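Local coordinates for protein iron transport multicopper oxidase FET3 (Saccharomyces cerevisiae, PDB 1ZPU) that uses four copper ions to oxidise ferrous iron with dioxygen so that ferric iron can enter the yeast cell, and also oxidises cuprous copper, at residues D17-R22 with P167-V172; M253-D258 with Q269-S274; E308-E313 with V448-A453; A400-Q405 with P433-T438. All coordinates share one frame; numbering follows the deposited sequence.

Overall arrangement
Contacts 1 and 2 lie on one side of the chain's centre and touch each other, their centres about 13 Å apart. Contact 1 joins a loop of the first plastocyanin-like domain to edge strand 169-172 of the second, and contact 2 pairs strands 250-256 and 271-277 of that second domain; one mannose touches both. Contacts 3 and 4 follow in the third domain, with centres about 9 Å apart, and share the sheet holding strands 446-452 and 401-406. Contact 4 is nested in the loop that contact 3 closes. About 33 Å separates the centres of contacts 1 and 4. Contacts 1 and 2 adjoin sugars, whereas contact 4 reaches copper-ligand histidines.

Contact 1 of 4, residues D17-R22 with P167-V172; sequences DGLKSR and PQNLIV. With MAN (alpha-D-mannopyranose), chain H; NAG (2-acetamido-2-deoxy-beta-D-glucopyranose), chain B; NAG (2-acetamido-2-deoxy-beta-D-glucopyranose), chain C.
D17 and N169 meet where a loop of the first cupredoxin domain reaches the classic beta bulge that begins edge strand 169-172 of the second. The bulge is evident from Q168 and N169 both facing W142 of the neighbouring strand, each through the backbone. Across the domain junction the D17 carboxylate meets the N169 side chain, the two crossing at about a right angle with carboxylate and amide planes 74° apart. N169 ND2 aims one N-H almost straight at D17 OD2 (173°), but the 3.4 Å between them makes this a weak bond. The approach of ND2 to D17 OD1 is also weak and markedly bent. A firmer partner for D17 OD2 is H144 NE2, so that the carboxylate is held from within the second domain as well. I171 adds an apolar flank, its CG2 branch standing 4.1 Å from D17 OD1; a chi1 of 55° sets CG2 beside the backbone N.

The glycan also lies at the junction. N169 ND2 donates to O2 of the mannose at 3.1 Å, so the amide nitrogen is shared between carboxylate and sugar, while N169 OD1 lies 2.9 Å from the mannose O3. L19 comes to N169 from the opposite direction, its CD2 methyl 3.9 Å from ND2. Protein-linked sugar therefore packs into the seam between two domains, away from the copper sites. On the loop side, O6 of the chain C N-acetylglucosamine donates to the G18 carbonyl O at 2.7 Å.

Contact 2 of 4, residues M253-D258 with Q269-S274; sequences MQKFDD and QLNATS. With NAG (2-acetamido-2-deoxy-beta-D-glucopyranose), chain L; MAN (alpha-D-mannopyranose), chain H.
Q254 O is approached twice from the opposite strand: A272 N donates to it at 2.8 Å, and N271 CA adds a CA-H...O contact at 3.5 Å. The returning bond, Q254 N to A272 O, completes an antiparallel hydrogen-bonded pair, and F256 N to L270 O continues the pattern at 2.9 Å with an N-H angle of 177°. Strand axes 4.8 Å apart and 166° between directions confirm the antiparallel pairing.

K255 and N271 form a non-hydrogen-bonded pair, their side chains side by side and pointing the same way. A chi1 of -168° turns the K255 chain away from its own N, and the aliphatic part runs past the asparagine, K255 CG lying 3.7 Å from N271 CB. N271 ND2 carries the N-acetylglucosamine of chain L by a covalent bond, so the lysine flanks the root of this N-linked glycan; K255 NZ and N271 ND2, both donors, form no bond. On the same face M253 lies alongside T273, bending to put its CE methyl 3.7 Å from CG2. At the loop end Q269 N donates to O3 of the mannose at 2.9 Å.

In the five-stranded sheet, strand 250-256 is flanked by 271-277 and 201-205, and beyond 271-277 comes 179-181. The Q254 and F256 side chains pack onto L170 of strand 169-172, within the second cupredoxin domain.

Contact 3 of 4, residues E308-E313 with V448-A453; sequences EAIYGE and VIRFKA
The loop that leads into strand 316-326, the entry to the third cupredoxin domain, crosses strand 446-452 at 83°, as measured between the touching parts. Y311 and R450 carry most of this crossing, which is made largely through side chains, with no sheet pairing. R450 runs out extended from CG to NE and brings the edge of its guanidinium to the loop: NH1 lies 2.9 Å from Y311 O, yet the N-H angle of 124° marks a weak bond. The stronger hold on the group is a salt bridge from NE to E381 on the adjacent strand, which would fix the rotation of the guanidinium. I310 CD1 sits over one face of it, 4.0 Å from NH1. E313 OE2 is 4.1 Å from R450 NH2 and well out of the guanidinium plane; with the carboxylate turned 64° from that plane, this is attraction of opposite charges only, no salt bridge.

The Y311 ring reaches the strand backbone with its CD1-CE1 side. Its first torsion puts CG anti to the carbonyl carbon and directs the ring toward R450 and K452. R450 O lies at the ring edge in its plane, and Y311 CE1 is 3.7 Å from F451 CA. K452 flanks the far part of the ring, K452 CB lying 4.3 Å from Y311 CZ.

Strand 446-452 runs between 379-386 and 401-406 in the six-stranded sheet. While R450 points at the loop, F451 points away from it, packing on V380 and on L477 of strand 474-479 in the other sheet.

Contact 4 of 4, residues A400-Q405 with P433-T438; sequences AFQTIQ and PMRRDT
R436 O sits over the centre of the F401 ring, 3.2 Å above its plane, while the same oxygen accepts the backbone N-H of F401 at 2.9 Å. A chi1 of 46° places CG between the backbone N and the carbonyl carbon, folding the ring back beneath that oxygen. The pairing belongs to the edge of the six-stranded sheet of the third cupredoxin domain, where short strand 434-436 runs antiparallel to 401-406. The short strand segments run 134° apart, well off a strict antiparallel course, and a classic beta bulge at I404 and Q405 faces V448 on the other side. R436 N returns a bond to F401 O, in the carbonyl plane, at 3.2 Å.

Q402 and R435 lie side by side on one face, CG to CG 4.0 Å, with their polar ends bonded to Y311 and E306 respectively. T403 and M434 run together on the side of the sheet that also carries F401 and R436, with T403 OG1 at the edge of the F401 ring. Beyond them the P433 ring packs its CG 3.9 Å from I404 CG2.

Past the strand the chain reaches the copper cluster: D437 OD2 is hydrogen-bonded to NE2 of H62, a type 3 copper ligand, and D437 O accepts from ND1 of H395, a type 2 ligand.

Contact 1 of 4, residues D17-R22 with P167-V172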
# COMPACT_ATOMS: atom_id res chain seq x y z
N ASP A 17 -2.59 8.65 -20.39
CA ASP A 17 -1.37 8.25 -21.07
C ASP A 17 -0.85 9.29 -22.05
O ASP A 17 0.35 9.58 -22.10
CB ASP A 17 -1.72 7.00 -21.89
CG ASP A 17 -0.72 5.96 -21.69
OD1 ASP A 17 0.16 6.27 -20.87
OD2 ASP A 17 -0.80 4.87 -22.30
N GLY A 18 -1.78 9.81 -22.85
CA GLY A 18 -1.43 10.48 -24.06
C GLY A 18 -1.75 9.60 -25.26
O GLY A 18 -1.76 10.08 -26.39
N LEU A 19 -2.03 8.32 -25.03
CA LEU A 19 -2.25 7.41 -26.16
C LEU A 19 -3.47 6.48 -26.17
O LEU A 19 -3.56 5.58 -27.01
CB LEU A 19 -0.98 6.61 -26.50
CG LEU A 19 0.16 6.24 -25.57
CD1 LEU A 19 1.07 5.42 -26.41
CD2 LEU A 19 0.94 7.45 -25.06
N LYS A 20 -4.43 6.70 -25.27
CA LYS A 20 -5.64 5.90 -25.24
C LYS A 20 -6.73 6.59 -24.45
O LYS A 20 -6.60 6.75 -23.23
CB LYS A 20 -5.35 4.53 -24.62
CG LYS A 20 -5.96 3.35 -25.36
CD LYS A 20 -7.49 3.38 -25.38
CE LYS A 20 -8.08 2.22 -26.19
NZ LYS A 20 -7.75 0.90 -25.56
N SER A 21 -7.79 7.02 -25.12
CA SER A 21 -8.96 7.48 -24.38
C SER A 21 -9.66 6.25 -23.84
O SER A 21 -9.92 5.29 -24.55
CB SER A 21 -9.89 8.37 -25.21
OG SER A 21 -10.41 9.41 -24.38
N ARG A 22 -9.97 6.29 -22.56
CA ARG A 22 -10.19 5.10 -21.79
C ARG A 22 -10.98 5.52 -20.55
O ARG A 22 -10.73 6.59 -19.99
CB ARG A 22 -8.80 4.59 -21.44
CG ARG A 22 -8.75 3.41 -20.57
CD ARG A 22 -7.77 3.66 -19.47
NE ARG A 22 -8.45 3.41 -18.20
CZ ARG A 22 -8.04 2.54 -17.29
NH1 ARG A 22 -6.90 1.87 -17.46
NH2 ARG A 22 -8.73 2.38 -16.18
N PRO A 167 1.75 -3.47 -17.92
CA PRO A 167 1.24 -2.10 -18.10
C PRO A 167 1.76 -1.47 -19.39
O PRO A 167 2.68 -2.00 -19.99
CB PRO A 167 1.78 -1.35 -16.89
CG PRO A 167 2.91 -2.13 -16.40
CD PRO A 167 2.78 -3.54 -16.87
N GLN A 168 1.17 -0.35 -19.82
CA GLN A 168 1.52 0.21 -21.10
C GLN A 168 2.48 1.37 -21.02
O GLN A 168 3.18 1.64 -21.98
CB GLN A 168 0.26 0.60 -21.88
CG GLN A 168 -0.37 -0.58 -22.65
CD GLN A 168 -0.80 -1.72 -21.73
OE1 GLN A 168 -1.85 -1.66 -21.09
NE2 GLN A 168 0.03 -2.75 -21.64
N ASN A 169 2.51 2.04 -19.86
CA ASN A 169 3.37 3.20 -19.65
C ASN A 169 3.52 3.56 -18.19
O ASN A 169 2.67 3.23 -17.36
CB ASN A 169 2.81 4.43 -20.37
CG ASN A 169 3.41 4.62 -21.74
OD1 ASN A 169 4.65 4.64 -21.92
ND2 ASN A 169 2.54 4.76 -22.73
N LEU A 170 4.61 4.27 -17.88
CA LEU A 170 4.75 4.96 -16.61
C LEU A 170 4.13 6.36 -16.69
O LEU A 170 4.26 7.05 -17.70
CB LEU A 170 6.23 5.08 -16.21
CG LEU A 170 6.94 3.76 -15.86
CD1 LEU A 170 8.36 3.99 -15.40
CD2 LEU A 170 6.16 3.03 -14.78
N ILE A 171 3.46 6.77 -15.62
CA ILE A 171 2.89 8.11 -15.54
C ILE A 171 3.31 8.85 -14.26
O ILE A 171 3.72 8.23 -13.28
CB ILE A 171 1.36 8.06 -15.70
CG1 ILE A 171 0.74 7.10 -14.67
CG2 ILE A 171 1.01 7.63 -17.11
CD1 ILE A 171 -0.72 7.26 -14.53
N VAL A 172 3.27 10.19 -14.32
CA VAL A 172 3.46 11.08 -13.17
C VAL A 172 2.32 12.06 -13.12
O VAL A 172 1.95 12.62 -14.16
CB VAL A 172 4.78 11.95 -13.21
CG1 VAL A 172 5.74 11.51 -12.18
CG2 VAL A 172 5.43 11.99 -14.59
C1 MAN H . 3.79 3.49 -27.40
C2 MAN H . 4.67 3.72 -26.18
C3 MAN H . 4.72 2.48 -25.29
C4 MAN H . 3.31 1.97 -25.02
C5 MAN H . 2.58 1.72 -26.32
C6 MAN H . 1.15 1.29 -26.03
O2 MAN H . 4.13 4.76 -25.42
O3 MAN H . 5.33 2.79 -24.06
O4 MAN H . 3.36 0.79 -24.28
O5 MAN H . 2.54 2.93 -27.05
O6 MAN H . 0.47 1.22 -27.25
C1 NAG B . 4.74 12.45 -24.13
C2 NAG B . 3.27 12.45 -24.57
C3 NAG B . 2.88 11.18 -25.34
C4 NAG B . 3.87 10.83 -26.44
C5 NAG B . 5.26 10.87 -25.81
C6 NAG B . 6.37 10.66 -26.82
C7 NAG B . 1.44 13.19 -23.04
C8 NAG B . 1.39 14.63 -23.48
N2 NAG B . 2.46 12.42 -23.39
O3 NAG B . 1.60 11.31 -25.91
O4 NAG B . 3.54 9.54 -26.94
O5 NAG B . 5.46 12.17 -25.29
O6 NAG B . 6.38 11.82 -27.63
O7 NAG B . 0.57 12.73 -22.31
C1 NAG C . 3.18 9.53 -28.33
C2 NAG C . 3.66 8.22 -28.97
C3 NAG C . 3.06 7.98 -30.36
C4 NAG C . 1.57 8.24 -30.41
C5 NAG C . 1.34 9.63 -29.81
C6 NAG C . -0.13 10.04 -29.82
C7 NAG C . 5.91 7.48 -28.36
C8 NAG C . 7.34 7.43 -28.82
N2 NAG C . 5.10 8.20 -29.13
O3 NAG C . 3.35 6.65 -30.75
O4 NAG C . 1.17 8.19 -31.77
O5 NAG C . 1.79 9.66 -28.47
O6 NAG C . -0.81 9.35 -28.79
O7 NAG C . 5.55 6.90 -27.33

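Contact 2 of 4, residues M253-D258 with Q269-S274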
# COMPACT_ATOMS: atom_id res chain seq x y z
N MET A 253 13.46 11.76 -14.14
CA MET A 253 13.49 10.45 -14.75
C MET A 253 12.83 9.38 -13.89
O MET A 253 13.12 9.26 -12.70
CB MET A 253 14.95 10.08 -14.99
CG MET A 253 15.15 9.18 -16.18
SD MET A 253 15.07 10.01 -17.78
CE MET A 253 15.08 11.69 -17.24
N GLN A 254 11.92 8.62 -14.49
CA GLN A 254 11.35 7.44 -13.83
C GLN A 254 11.54 6.18 -14.71
O GLN A 254 11.41 6.24 -15.94
CB GLN A 254 9.90 7.68 -13.37
CG GLN A 254 8.86 7.68 -14.43
CD GLN A 254 7.54 8.33 -14.00
OE1 GLN A 254 7.20 9.42 -14.47
NE2 GLN A 254 6.77 7.66 -13.15
N LYS A 255 11.86 5.06 -14.08
CA LYS A 255 12.20 3.85 -14.82
C LYS A 255 11.50 2.63 -14.23
O LYS A 255 11.44 2.49 -13.01
CB LYS A 255 13.72 3.65 -14.79
CG LYS A 255 14.25 2.62 -15.75
CD LYS A 255 15.74 2.42 -15.56
CE LYS A 255 16.37 1.71 -16.75
NZ LYS A 255 15.45 0.74 -17.42
N PHE A 256 10.96 1.76 -15.09
CA PHE A 256 10.36 0.50 -14.67
C PHE A 256 11.40 -0.37 -13.96
O PHE A 256 12.58 -0.37 -14.33
CB PHE A 256 9.94 -0.31 -15.90
CG PHE A 256 8.52 -0.15 -16.32
CD1 PHE A 256 8.17 0.76 -17.30
CD2 PHE A 256 7.53 -0.99 -15.80
CE1 PHE A 256 6.86 0.88 -17.71
CE2 PHE A 256 6.22 -0.89 -16.20
CZ PHE A 256 5.87 0.05 -17.15
N ASP A 257 10.96 -1.13 -12.96
CA ASP A 257 11.72 -2.29 -12.50
C ASP A 257 11.25 -3.49 -13.32
O ASP A 257 10.32 -4.21 -12.94
CB ASP A 257 11.49 -2.52 -11.02
CG ASP A 257 12.18 -3.75 -10.50
OD1 ASP A 257 12.10 -3.96 -9.27
OD2 ASP A 257 12.80 -4.51 -11.29
N ASP A 258 11.88 -3.71 -14.47
CA ASP A 258 11.35 -4.65 -15.45
C ASP A 258 11.52 -6.10 -15.01
O ASP A 258 10.96 -7.03 -15.58
CB ASP A 258 11.95 -4.39 -16.83
CG ASP A 258 13.46 -4.40 -16.81
OD1 ASP A 258 14.07 -3.49 -17.43
OD2 ASP A 258 14.04 -5.29 -16.17
N GLN A 269 7.97 1.59 -23.52
CA GLN A 269 8.91 2.59 -23.02
C GLN A 269 9.24 2.28 -21.57
O GLN A 269 8.44 2.55 -20.68
CB GLN A 269 8.35 4.00 -23.17
CG GLN A 269 8.29 4.47 -24.62
CD GLN A 269 9.67 4.50 -25.30
OE1 GLN A 269 10.60 5.16 -24.82
NE2 GLN A 269 9.80 3.78 -26.41
N LEU A 270 10.40 1.67 -21.34
CA LEU A 270 10.78 1.27 -20.00
C LEU A 270 11.14 2.47 -19.14
O LEU A 270 10.92 2.46 -17.91
CB LEU A 270 11.94 0.29 -20.04
CG LEU A 270 11.68 -1.13 -20.52
CD1 LEU A 270 12.96 -1.95 -20.37
CD2 LEU A 270 10.49 -1.78 -19.79
N ASN A 271 11.69 3.50 -19.77
CA ASN A 271 12.03 4.70 -19.01
C ASN A 271 11.41 5.97 -19.56
O ASN A 271 11.40 6.18 -20.75
CB ASN A 271 13.54 4.80 -18.68
CG ASN A 271 14.43 4.34 -19.79
OD1 ASN A 271 14.41 4.91 -20.86
ND2 ASN A 271 15.25 3.31 -19.53
N ALA A 272 10.87 6.79 -18.68
CA ALA A 272 10.08 7.96 -19.06
C ALA A 272 10.73 9.25 -18.57
O ALA A 272 11.23 9.32 -17.45
CB ALA A 272 8.70 7.84 -18.52
N THR A 273 10.72 10.28 -19.42
CA THR A 273 11.36 11.56 -19.12
C THR A 273 10.33 12.65 -18.87
O THR A 273 9.42 12.86 -19.68
CB THR A 273 12.29 12.07 -20.27
OG1 THR A 273 13.22 11.05 -20.67
CG2 THR A 273 13.03 13.31 -19.86
N SER A 274 10.49 13.36 -17.76
CA SER A 274 9.77 14.59 -17.49
C SER A 274 10.75 15.75 -17.34
O SER A 274 11.97 15.56 -17.44
CB SER A 274 8.91 14.47 -16.24
OG SER A 274 7.62 13.97 -16.58
C1 NAG L . 16.58 3.40 -20.16
C2 NAG L . 17.24 3.33 -21.53
C3 NAG L . 18.54 2.52 -21.54
C4 NAG L . 19.54 3.05 -20.54
C5 NAG L . 18.81 3.00 -19.20
C6 NAG L . 19.69 3.54 -18.07
C7 NAG L . 16.14 3.34 -23.70
C8 NAG L . 16.40 4.81 -23.89
N2 NAG L . 16.32 2.79 -22.49
O3 NAG L . 19.18 2.60 -22.80
O4 NAG L . 20.69 2.23 -20.61
O5 NAG L . 17.59 3.76 -19.22
O6 NAG L . 19.86 4.92 -18.25
O7 NAG L . 15.78 2.68 -24.68
C1 MAN H . 3.79 3.49 -27.40
C2 MAN H . 4.67 3.72 -26.18
C3 MAN H . 4.72 2.48 -25.29
C4 MAN H . 3.31 1.97 -25.02
C5 MAN H . 2.58 1.72 -26.32
C6 MAN H . 1.15 1.29 -26.03
O2 MAN H . 4.13 4.76 -25.42
O3 MAN H . 5.33 2.79 -24.06
O4 MAN H . 3.36 0.79 -24.28
O5 MAN H . 2.54 2.93 -27.05
O6 MAN H . 0.47 1.22 -27.25

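Contact 3 of 4, residues E308-E313 with V448-A453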
# COMPACT_ATOMS: atom_id res chain seq x y z
N GLU A 308 13.95 5.03 18.19
CA GLU A 308 13.36 4.04 19.07
C GLU A 308 14.24 2.79 19.03
O GLU A 308 14.51 2.26 17.96
CB GLU A 308 11.91 3.74 18.64
CG GLU A 308 10.89 4.82 19.07
CD GLU A 308 9.52 4.72 18.36
OE1 GLU A 308 9.27 3.74 17.61
OE2 GLU A 308 8.68 5.64 18.56
N ALA A 309 14.70 2.35 20.19
CA ALA A 309 15.52 1.14 20.26
C ALA A 309 14.75 -0.08 19.76
O ALA A 309 13.53 -0.15 19.90
CB ALA A 309 15.98 0.93 21.67
N ILE A 310 15.47 -1.03 19.15
CA ILE A 310 14.87 -2.29 18.72
C ILE A 310 14.08 -2.93 19.86
O ILE A 310 14.54 -2.96 20.99
CB ILE A 310 15.94 -3.29 18.18
CG1 ILE A 310 15.28 -4.60 17.71
CG2 ILE A 310 17.09 -3.50 19.19
CD1 ILE A 310 16.22 -5.58 17.02
N TYR A 311 12.88 -3.41 19.56
CA TYR A 311 12.04 -4.02 20.59
C TYR A 311 12.69 -5.29 21.10
O TYR A 311 13.38 -5.97 20.36
CB TYR A 311 10.66 -4.36 20.05
CG TYR A 311 9.83 -3.15 19.69
CD1 TYR A 311 9.30 -3.00 18.41
CD2 TYR A 311 9.57 -2.16 20.64
CE1 TYR A 311 8.53 -1.90 18.08
CE2 TYR A 311 8.81 -1.04 20.31
CZ TYR A 311 8.30 -0.93 19.04
OH TYR A 311 7.54 0.16 18.71
N GLY A 312 12.45 -5.59 22.38
CA GLY A 312 12.99 -6.78 23.02
C GLY A 312 12.44 -8.06 22.42
O GLY A 312 11.66 -8.04 21.46
N GLU A 313 12.84 -9.19 22.99
CA GLU A 313 12.43 -10.49 22.44
C GLU A 313 10.91 -10.58 22.20
O GLU A 313 10.12 -10.20 23.06
CB GLU A 313 12.96 -11.65 23.29
CG GLU A 313 14.48 -11.84 23.20
CD GLU A 313 14.98 -12.17 21.79
OE1 GLU A 313 15.33 -13.35 21.55
OE2 GLU A 313 15.04 -11.27 20.92
N VAL A 448 12.41 -9.59 8.36
CA VAL A 448 11.86 -9.69 9.70
C VAL A 448 11.51 -8.30 10.18
O VAL A 448 12.35 -7.38 10.17
CB VAL A 448 12.83 -10.37 10.69
CG1 VAL A 448 12.17 -10.57 12.04
CG2 VAL A 448 13.30 -11.70 10.18
N ILE A 449 10.26 -8.14 10.60
CA ILE A 449 9.77 -6.88 11.13
C ILE A 449 9.22 -7.10 12.52
O ILE A 449 8.75 -8.19 12.84
CB ILE A 449 8.69 -6.24 10.24
CG1 ILE A 449 7.52 -7.21 10.03
CG2 ILE A 449 9.28 -5.82 8.92
CD1 ILE A 449 6.30 -6.57 9.38
N ARG A 450 9.28 -6.05 13.34
CA ARG A 450 8.75 -6.09 14.70
C ARG A 450 7.95 -4.83 15.02
O ARG A 450 8.30 -3.73 14.57
CB ARG A 450 9.88 -6.25 15.72
CG ARG A 450 10.40 -7.65 15.83
CD ARG A 450 11.31 -7.76 17.01
NE ARG A 450 12.32 -8.77 16.75
CZ ARG A 450 13.41 -8.96 17.48
NH1 ARG A 450 13.64 -8.21 18.55
NH2 ARG A 450 14.27 -9.91 17.14
N PHE A 451 6.89 -5.02 15.79
CA PHE A 451 6.05 -3.91 16.26
C PHE A 451 5.34 -4.30 17.55
O PHE A 451 5.17 -5.48 17.83
CB PHE A 451 5.04 -3.48 15.18
CG PHE A 451 3.96 -4.49 14.90
CD1 PHE A 451 2.70 -4.36 15.47
CD2 PHE A 451 4.20 -5.57 14.05
CE1 PHE A 451 1.71 -5.29 15.20
CE2 PHE A 451 3.21 -6.49 13.78
CZ PHE A 451 1.96 -6.35 14.35
N LYS A 452 4.91 -3.30 18.32
CA LYS A 452 4.16 -3.50 19.55
C LYS A 452 2.66 -3.50 19.26
O LYS A 452 2.17 -2.63 18.57
CB LYS A 452 4.50 -2.40 20.54
CG LYS A 452 4.12 -2.71 21.98
CD LYS A 452 4.25 -1.47 22.84
CE LYS A 452 4.04 -1.81 24.29
NZ LYS A 452 4.22 -0.59 25.11
N ALA A 453 1.94 -4.47 19.80
CA ALA A 453 0.49 -4.47 19.66
C ALA A 453 -0.13 -3.48 20.65
O ALA A 453 -0.64 -3.86 21.71
CB ALA A 453 -0.07 -5.87 19.84

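Contact 4 of 4, residues A400-Q405 with P433-T438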
# COMPACT_ATOMS: atom_id res chain seq x y z
N ALA A 400 3.43 1.46 11.93
CA ALA A 400 4.71 1.55 11.26
C ALA A 400 5.63 0.58 12.01
O ALA A 400 5.84 0.72 13.21
CB ALA A 400 5.24 2.96 11.34
N PHE A 401 6.17 -0.41 11.30
CA PHE A 401 6.97 -1.44 11.95
C PHE A 401 8.47 -1.16 11.92
O PHE A 401 8.93 -0.34 11.14
CB PHE A 401 6.70 -2.80 11.30
CG PHE A 401 6.70 -2.75 9.81
CD1 PHE A 401 5.51 -2.73 9.12
CD2 PHE A 401 7.89 -2.69 9.11
CE1 PHE A 401 5.49 -2.67 7.73
CE2 PHE A 401 7.90 -2.63 7.72
CZ PHE A 401 6.70 -2.62 7.02
N GLN A 402 9.21 -1.85 12.78
CA GLN A 402 10.67 -1.81 12.75
C GLN A 402 11.20 -2.87 11.79
O GLN A 402 10.85 -4.05 11.91
CB GLN A 402 11.27 -2.07 14.15
CG GLN A 402 10.77 -1.12 15.23
CD GLN A 402 11.57 -1.19 16.53
OE1 GLN A 402 12.16 -2.22 16.86
NE2 GLN A 402 11.56 -0.09 17.29
N THR A 403 12.02 -2.45 10.84
CA THR A 403 12.66 -3.37 9.91
C THR A 403 13.99 -3.80 10.48
O THR A 403 14.94 -3.02 10.49
CB THR A 403 12.92 -2.71 8.55
OG1 THR A 403 11.70 -2.14 8.05
CG2 THR A 403 13.43 -3.73 7.56
N ILE A 404 14.06 -5.03 10.96
CA ILE A 404 15.28 -5.50 11.65
C ILE A 404 16.17 -6.41 10.80
O ILE A 404 17.37 -6.52 11.05
CB ILE A 404 14.97 -6.12 13.02
CG1 ILE A 404 14.23 -7.44 12.86
CG2 ILE A 404 14.15 -5.16 13.87
CD1 ILE A 404 14.33 -8.31 14.06
N GLN A 405 15.57 -7.08 9.81
CA GLN A 405 16.33 -7.79 8.76
C GLN A 405 15.60 -7.78 7.43
O GLN A 405 14.38 -7.96 7.38
CB GLN A 405 16.67 -9.24 9.14
CG GLN A 405 17.28 -10.04 7.98
CD GLN A 405 18.01 -11.31 8.40
OE1 GLN A 405 18.93 -11.28 9.23
NE2 GLN A 405 17.62 -12.43 7.80
N PRO A 433 16.35 0.45 14.59
CA PRO A 433 15.89 0.03 13.27
C PRO A 433 15.11 1.11 12.56
O PRO A 433 14.50 1.96 13.20
CB PRO A 433 14.95 -1.14 13.58
CG PRO A 433 15.26 -1.55 14.96
CD PRO A 433 15.67 -0.31 15.65
N MET A 434 15.14 1.05 11.23
CA MET A 434 14.31 1.88 10.39
C MET A 434 12.84 1.52 10.66
O MET A 434 12.55 0.41 11.10
CB MET A 434 14.69 1.65 8.93
CG MET A 434 13.77 2.27 7.91
SD MET A 434 12.47 1.12 7.42
CE MET A 434 13.22 0.19 6.09
N ARG A 435 11.94 2.46 10.40
CA ARG A 435 10.51 2.24 10.54
C ARG A 435 9.75 2.74 9.31
O ARG A 435 10.04 3.83 8.79
CB ARG A 435 10.00 2.96 11.79
CG ARG A 435 9.86 2.08 13.00
CD ARG A 435 10.41 2.76 14.24
NE ARG A 435 9.89 4.12 14.43
CZ ARG A 435 10.62 5.12 14.91
NH1 ARG A 435 11.89 4.91 15.24
NH2 ARG A 435 10.09 6.32 15.06
N ARG A 436 8.77 1.94 8.86
CA ARG A 436 7.88 2.33 7.78
C ARG A 436 6.66 1.42 7.74
O ARG A 436 6.53 0.53 8.59
CB ARG A 436 8.61 2.36 6.44
CG ARG A 436 9.17 1.02 5.92
CD ARG A 436 9.98 1.24 4.63
NE ARG A 436 9.35 2.27 3.81
CZ ARG A 436 9.92 2.90 2.80
NH1 ARG A 436 11.16 2.63 2.44
NH2 ARG A 436 9.24 3.82 2.13
N ASP A 437 5.77 1.63 6.77
CA ASP A 437 4.56 0.81 6.67
C ASP A 437 4.56 -0.13 5.48
O ASP A 437 3.70 -1.00 5.36
CB ASP A 437 3.29 1.67 6.73
CG ASP A 437 3.16 2.63 5.56
OD1 ASP A 437 2.92 3.83 5.84
OD2 ASP A 437 3.29 2.19 4.38
N THR A 438 5.54 0.02 4.60
CA THR A 438 5.58 -0.79 3.39
C THR A 438 7.04 -1.10 3.08
O THR A 438 7.87 -0.20 3.04
CB THR A 438 4.87 -0.06 2.23
OG1 THR A 438 3.57 0.38 2.67
CG2 THR A 438 4.73 -0.95 1.00